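Local coordinates for protein putative Endoribonuclease L-PSP (Entamoeba histolytica, PDB 3M1X) that is of unproven function but belongs to the RutC (YjgF/YER057c/UK114) family of trimeric proteins and may act as a deaminase, at residues E71-Q76 with G137-V142; K97-L102 with E141-A146. All coordinates share one frame; numbering follows the deposited sequence.

Contact 1 (E71-Q76 with G137-V142); sequences EEQSKQ and GALVEV
Gln73 reaches from its helix with its amide end to the backbone at Leu139, where OE1 accepts a hydrogen bond from Leu139 N at 2.9 Å. The bond is almost straight (169° at the hydrogen), with the donor tilted 18° from the plane of the amide. OE1 also accepts from a water 2.8 Å away, which donates to Val140 O as well, so two donors grip one oxygen. At the other end of the amide, NE2 gives to a second water that bonds Gly137 O and to Gly67 O, and these bonds on both ends fix the rotation of the group. The chain beyond CG is extended, which carries the amide to the loop leading into the strand; the Leu139 side chain crosses that of Gln73 at about a right angle. In the YjgF-type alpha/beta fold, helix 70-87 packs on one face of the sheet, here at the start of strand 140-146. Val140 CG1 turns to the helix, 3.8 Å from Gln73 CB and 3.7 Å from Ser74 OG. That hydroxyl is hydrogen-bonded to Ile70 O, one turn back, so it meets the valine as a packing neighbour. Ile70 and Val77 of the same helix and Phe111 of helix 108-119 close round Val140.

Contact 2 (K97-L102 with E141-A146); sequences KTTCLL and EVECIA
Strands 97-102 and 141-146 run antiparallel, the axes of these segments coming within 4.6 Å at 170°, with hydrogen-bonded pairs at Lys97-Ile145, Thr99-Glu143 and Leu101-Glu141. Leu101 N to Glu141 O is 2.8 Å, while Lys97 N to Ile145 O is weak at 3.3 Å. On the face with Thr99, the side chains of Thr99 and Glu143 lie alongside each other, and Glu143 OE2 comes within 3.2 Å of Thr99 CB. Glu143 CG sits between backbone N and carbonyl carbon (chi1 59°), and the extended chain brings OE1 into a salt bridge with Lys97 of the second subunit. Lys97, bent at chi2 and chi4, bonds Thr98 O through NZ from above the carbonyl plane and forms a salt bridge with Glu143 of the third subunit. Leu101 and Glu141 also run side by side, with Leu101 CD2 3.9 Å from Glu141 OE2. On the other face, Cys100 SG touches Val142 CG1 at 4.1 Å, and both side chains touch Phe111 of helix 108-119. A citrate, probably from the crystallisation liquor, lies about 3 Å from the Glu141 side chain and may mark an interface pocket. One sheet face carries helices while the other meets neighbouring subunits, as in YjgF/YER057c/UK114 trimers.

Overall arrangement
Both contacts are buried and use strand 140-146, sharing Glu141 and Val142, but they engage it differently. Contact 1 brings helix 70-87 against its beginning and the loop before it, through one glutamine amide, two waters and a little apolar packing. Contact 2 joins it edge to edge with strand 95-102, the next element after that helix in the chain, mainly through backbone hydrogen bonds. Their centres lie about 12 Å apart, and they meet at Val140, whose CG2 is 3.7 Å from Leu101 O. Contact 1 lies on the helical side of the sheet, while contact 2 also presents charged side chains to the other subunits of the trimer.

Contact 1 (E71-Q76 with G137-V142)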
loop_
_atom_site.group_PDB
_atom_site.type_symbol
_atom_site.label_atom_id
_atom_site.label_comp_id
_atom_site.label_asym_id
_atom_site.label_seq_id
_atom_site.Cartn_x
_atom_site.Cartn_y
_atom_site.Cartn_z
ATOM N N GLU A 71 -0.779 2.152 22.924
ATOM C CA GLU A 71 -1.478 3.421 23.072
ATOM C C GLU A 71 -0.480 4.566 22.819
ATOM O O GLU A 71 -0.748 5.540 22.105
ATOM C CB GLU A 71 -2.090 3.547 24.413
ATOM C CG GLU A 71 -3.259 2.687 24.753
ATOM C CD GLU A 71 -2.885 1.236 25.194
ATOM O OE1 GLU A 71 -1.707 0.902 25.299
ATOM O OE2 GLU A 71 -3.863 0.518 25.520
ATOM N N GLU A 72 0.689 4.493 23.479
ATOM C CA GLU A 72 1.695 5.508 23.361
ATOM C C GLU A 72 2.240 5.660 21.953
ATOM O O GLU A 72 2.346 6.796 21.432
ATOM C CB GLU A 72 2.834 5.222 24.337
ATOM C CG GLU A 72 2.471 5.475 25.807
ATOM C CD GLU A 72 3.324 4.689 26.754
ATOM O OE1 GLU A 72 3.233 5.093 27.874
ATOM O OE2 GLU A 72 3.957 3.673 26.509
ATOM N N GLN A 73 2.534 4.545 21.320
ATOM C CA GLN A 73 3.029 4.623 19.982
ATOM C C GLN A 73 1.971 5.052 18.992
ATOM O O GLN A 73 2.300 5.789 18.057
ATOM C CB GLN A 73 3.663 3.307 19.521
ATOM C CG GLN A 73 4.939 2.982 20.278
ATOM C CD GLN A 73 5.680 1.761 19.785
ATOM O OE1 GLN A 73 5.468 1.311 18.655
ATOM N NE2 GLN A 73 6.534 1.209 20.656
ATOM N N SER A 74 0.741 4.598 19.131
ATOM C CA SER A 74 -0.324 5.008 18.219
ATOM C C SER A 74 -0.577 6.475 18.258
ATOM O O SER A 74 -0.738 7.161 17.220
ATOM C CB SER A 74 -1.599 4.228 18.459
ATOM O OG SER A 74 -1.458 2.859 18.249
ATOM N N LYS A 75 -0.607 7.076 19.472
ATOM C CA LYS A 75 -0.798 8.493 19.572
ATOM C C LYS A 75 0.324 9.228 18.919
ATOM O O LYS A 75 0.109 10.212 18.209
ATOM C CB LYS A 75 -0.901 8.861 21.066
ATOM C CG LYS A 75 -2.153 8.457 21.726
ATOM C CD LYS A 75 -2.087 8.568 23.240
ATOM C CE LYS A 75 -3.365 8.032 23.836
ATOM N NZ LYS A 75 -3.346 8.430 25.334
ATOM N N GLN A 76 1.547 8.795 19.105
ATOM C CA GLN A 76 2.704 9.423 18.514
ATOM C C GLN A 76 2.683 9.336 16.993
ATOM O O GLN A 76 3.031 10.282 16.294
ATOM C CB GLN A 76 4.011 8.899 19.056
ATOM C CG GLN A 76 5.246 9.723 18.616
ATOM C CD GLN A 76 5.187 11.148 19.184
ATOM O OE1 GLN A 76 5.106 11.269 20.400
ATOM N NE2 GLN A 76 5.276 12.173 18.391
ATOM N N GLY A 137 11.196 -2.687 15.534
ATOM C CA GLY A 137 10.357 -3.265 16.506
ATOM C C GLY A 137 9.114 -2.467 16.814
ATOM O O GLY A 137 8.444 -2.673 17.823
ATOM N N ALA A 138 8.740 -1.535 15.942
ATOM C CA ALA A 138 7.536 -0.721 16.202
ATOM C C ALA A 138 6.315 -1.557 16.331
ATOM O O ALA A 138 6.158 -2.612 15.662
ATOM C CB ALA A 138 7.381 0.259 14.981
ATOM N N LEU A 139 5.361 -1.078 17.092
ATOM C CA LEU A 139 4.118 -1.765 17.235
ATOM C C LEU A 139 3.040 -1.394 16.207
ATOM O O LEU A 139 2.036 -2.050 16.061
ATOM C CB LEU A 139 3.531 -1.470 18.624
ATOM C CG LEU A 139 4.338 -1.998 19.815
ATOM C CD1 LEU A 139 3.599 -1.646 21.067
ATOM C CD2 LEU A 139 4.659 -3.533 19.664
ATOM N N VAL A 140 3.242 -0.261 15.534
ATOM C CA VAL A 140 2.258 0.349 14.629
ATOM C C VAL A 140 2.992 1.264 13.684
ATOM O O VAL A 140 3.922 1.948 14.084
ATOM C CB VAL A 140 1.169 1.061 15.432
ATOM C CG1 VAL A 140 1.730 2.033 16.465
ATOM C CG2 VAL A 140 0.175 1.758 14.526
ATOM N N GLU A 141 2.541 1.280 12.428
ATOM C CA GLU A 141 3.050 2.116 11.389
ATOM C C GLU A 141 1.879 2.584 10.571
ATOM O O GLU A 141 1.043 1.758 10.207
ATOM C CB GLU A 141 4.036 1.302 10.550
ATOM C CG GLU A 141 4.663 2.057 9.398
ATOM C CD GLU A 141 5.479 1.140 8.444
ATOM O OE1 GLU A 141 6.307 0.533 8.957
ATOM O OE2 GLU A 141 5.131 1.098 7.254
ATOM N N VAL A 142 1.782 3.866 10.210
ATOM C CA VAL A 142 0.654 4.388 9.409
ATOM C C VAL A 142 1.211 5.273 8.307
ATOM O O VAL A 142 1.950 6.209 8.585
ATOM C CB VAL A 142 -0.358 5.150 10.256
ATOM C CG1 VAL A 142 -1.513 5.654 9.310
ATOM C CG2 VAL A 142 -0.965 4.269 11.382
HETATM O O HOH W 1 5.320 2.710 16.281
HETATM O O HOH W 2 8.189 -1.124 20.127
#

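Contact 2 (K97-L102 with E141-A146)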
loop_
_atom_site.group_PDB
_atom_site.type_symbol
_atom_site.label_atom_id
_atom_site.label_comp_id
_atom_site.label_asym_id
_atom_site.label_seq_id
_atom_site.Cartn_x
_atom_site.Cartn_y
_atom_site.Cartn_z
ATOM N N LYS A 97 -6.581 8.557 1.987
ATOM C CA LYS A 97 -6.411 7.127 2.177
ATOM C C LYS A 97 -5.290 6.924 3.154
ATOM O O LYS A 97 -4.245 7.557 3.045
ATOM C CB LYS A 97 -6.054 6.480 0.798
ATOM C CG LYS A 97 -5.544 5.068 0.781
ATOM C CD LYS A 97 -6.597 4.087 1.194
ATOM C CE LYS A 97 -6.172 2.572 0.972
ATOM N NZ LYS A 97 -4.892 2.316 1.654
ATOM N N THR A 98 -5.438 5.971 4.074
ATOM C CA THR A 98 -4.380 5.501 4.947
ATOM C C THR A 98 -4.200 3.998 4.824
ATOM O O THR A 98 -5.099 3.299 4.377
ATOM C CB THR A 98 -4.679 5.846 6.411
ATOM O OG1 THR A 98 -5.747 5.023 6.841
ATOM C CG2 THR A 98 -4.989 7.303 6.642
ATOM N N THR A 99 -3.037 3.554 5.234
ATOM C CA THR A 99 -2.775 2.163 5.422
ATOM C C THR A 99 -2.190 2.032 6.821
ATOM O O THR A 99 -1.204 2.717 7.161
ATOM C CB THR A 99 -1.842 1.557 4.374
ATOM O OG1 THR A 99 -2.397 1.835 3.086
ATOM C CG2 THR A 99 -1.722 0.038 4.554
ATOM N N CYS A 100 -2.773 1.155 7.625
ATOM C CA CYS A 100 -2.486 1.007 9.057
ATOM C C CYS A 100 -1.946 -0.383 9.327
ATOM O O CYS A 100 -2.660 -1.363 9.122
ATOM C CB CYS A 100 -3.753 1.267 9.862
ATOM S SG CYS A 100 -4.470 2.902 9.614
ATOM N N LEU A 101 -0.668 -0.425 9.717
ATOM C CA LEU A 101 0.066 -1.667 9.924
ATOM C C LEU A 101 0.275 -1.890 11.375
ATOM O O LEU A 101 0.771 -0.987 12.093
ATOM C CB LEU A 101 1.406 -1.611 9.211
ATOM C CG LEU A 101 1.405 -1.405 7.697
ATOM C CD1 LEU A 101 1.248 0.038 7.277
ATOM C CD2 LEU A 101 2.729 -1.994 7.121
ATOM N N LEU A 102 -0.065 -3.053 11.869
ATOM C CA LEU A 102 0.115 -3.416 13.300
ATOM C C LEU A 102 1.092 -4.530 13.441
ATOM O O LEU A 102 1.104 -5.447 12.635
ATOM C CB LEU A 102 -1.252 -3.845 13.876
ATOM C CG LEU A 102 -2.295 -2.758 13.894
ATOM C CD1 LEU A 102 -3.674 -3.397 14.173
ATOM C CD2 LEU A 102 -1.966 -1.673 14.884
ATOM N N GLU A 141 2.541 1.280 12.428
ATOM C CA GLU A 141 3.050 2.116 11.389
ATOM C C GLU A 141 1.879 2.584 10.571
ATOM O O GLU A 141 1.043 1.758 10.207
ATOM C CB GLU A 141 4.036 1.302 10.550
ATOM C CG GLU A 141 4.663 2.057 9.398
ATOM C CD GLU A 141 5.479 1.140 8.444
ATOM O OE1 GLU A 141 6.307 0.533 8.957
ATOM O OE2 GLU A 141 5.131 1.098 7.254
ATOM N N VAL A 142 1.782 3.866 10.210
ATOM C CA VAL A 142 0.654 4.388 9.409
ATOM C C VAL A 142 1.211 5.273 8.307
ATOM O O VAL A 142 1.950 6.209 8.585
ATOM C CB VAL A 142 -0.358 5.150 10.256
ATOM C CG1 VAL A 142 -1.513 5.654 9.310
ATOM C CG2 VAL A 142 -0.965 4.269 11.382
ATOM N N GLU A 143 0.892 4.923 7.089
ATOM C CA GLU A 143 1.176 5.770 5.911
ATOM C C GLU A 143 -0.103 6.363 5.381
ATOM O O GLU A 143 -1.220 5.925 5.723
ATOM C CB GLU A 143 1.882 4.982 4.819
ATOM C CG GLU A 143 1.058 3.774 4.335
ATOM C CD GLU A 143 1.640 3.032 3.230
ATOM O OE1 GLU A 143 2.672 3.285 2.701
ATOM O OE2 GLU A 143 0.982 1.996 2.836
ATOM N N CYS A 144 -0.011 7.370 4.530
ATOM C CA CYS A 144 -1.220 7.954 3.909
ATOM C C CYS A 144 -0.915 8.697 2.641
ATOM O O CYS A 144 0.239 9.004 2.347
ATOM C CB CYS A 144 -1.935 8.828 4.925
ATOM S SG CYS A 144 -1.193 10.445 5.211
ATOM N N ILE A 145 -1.987 9.000 1.916
ATOM C CA ILE A 145 -1.947 9.923 0.817
ATOM C C ILE A 145 -2.973 10.984 1.072
ATOM O O ILE A 145 -4.072 10.728 1.578
ATOM C CB ILE A 145 -2.172 9.261 -0.577
ATOM C CG1 ILE A 145 -1.951 10.288 -1.728
ATOM C CG2 ILE A 145 -3.531 8.629 -0.648
ATOM C CD1 ILE A 145 -2.279 9.723 -3.069
ATOM N N ALA A 146 -2.621 12.219 0.760
ATOM C CA ALA A 146 -3.445 13.382 0.999
ATOM C C ALA A 146 -3.428 14.278 -0.186
ATOM O O ALA A 146 -2.588 14.190 -1.100
ATOM C CB ALA A 146 -2.975 14.146 2.242
#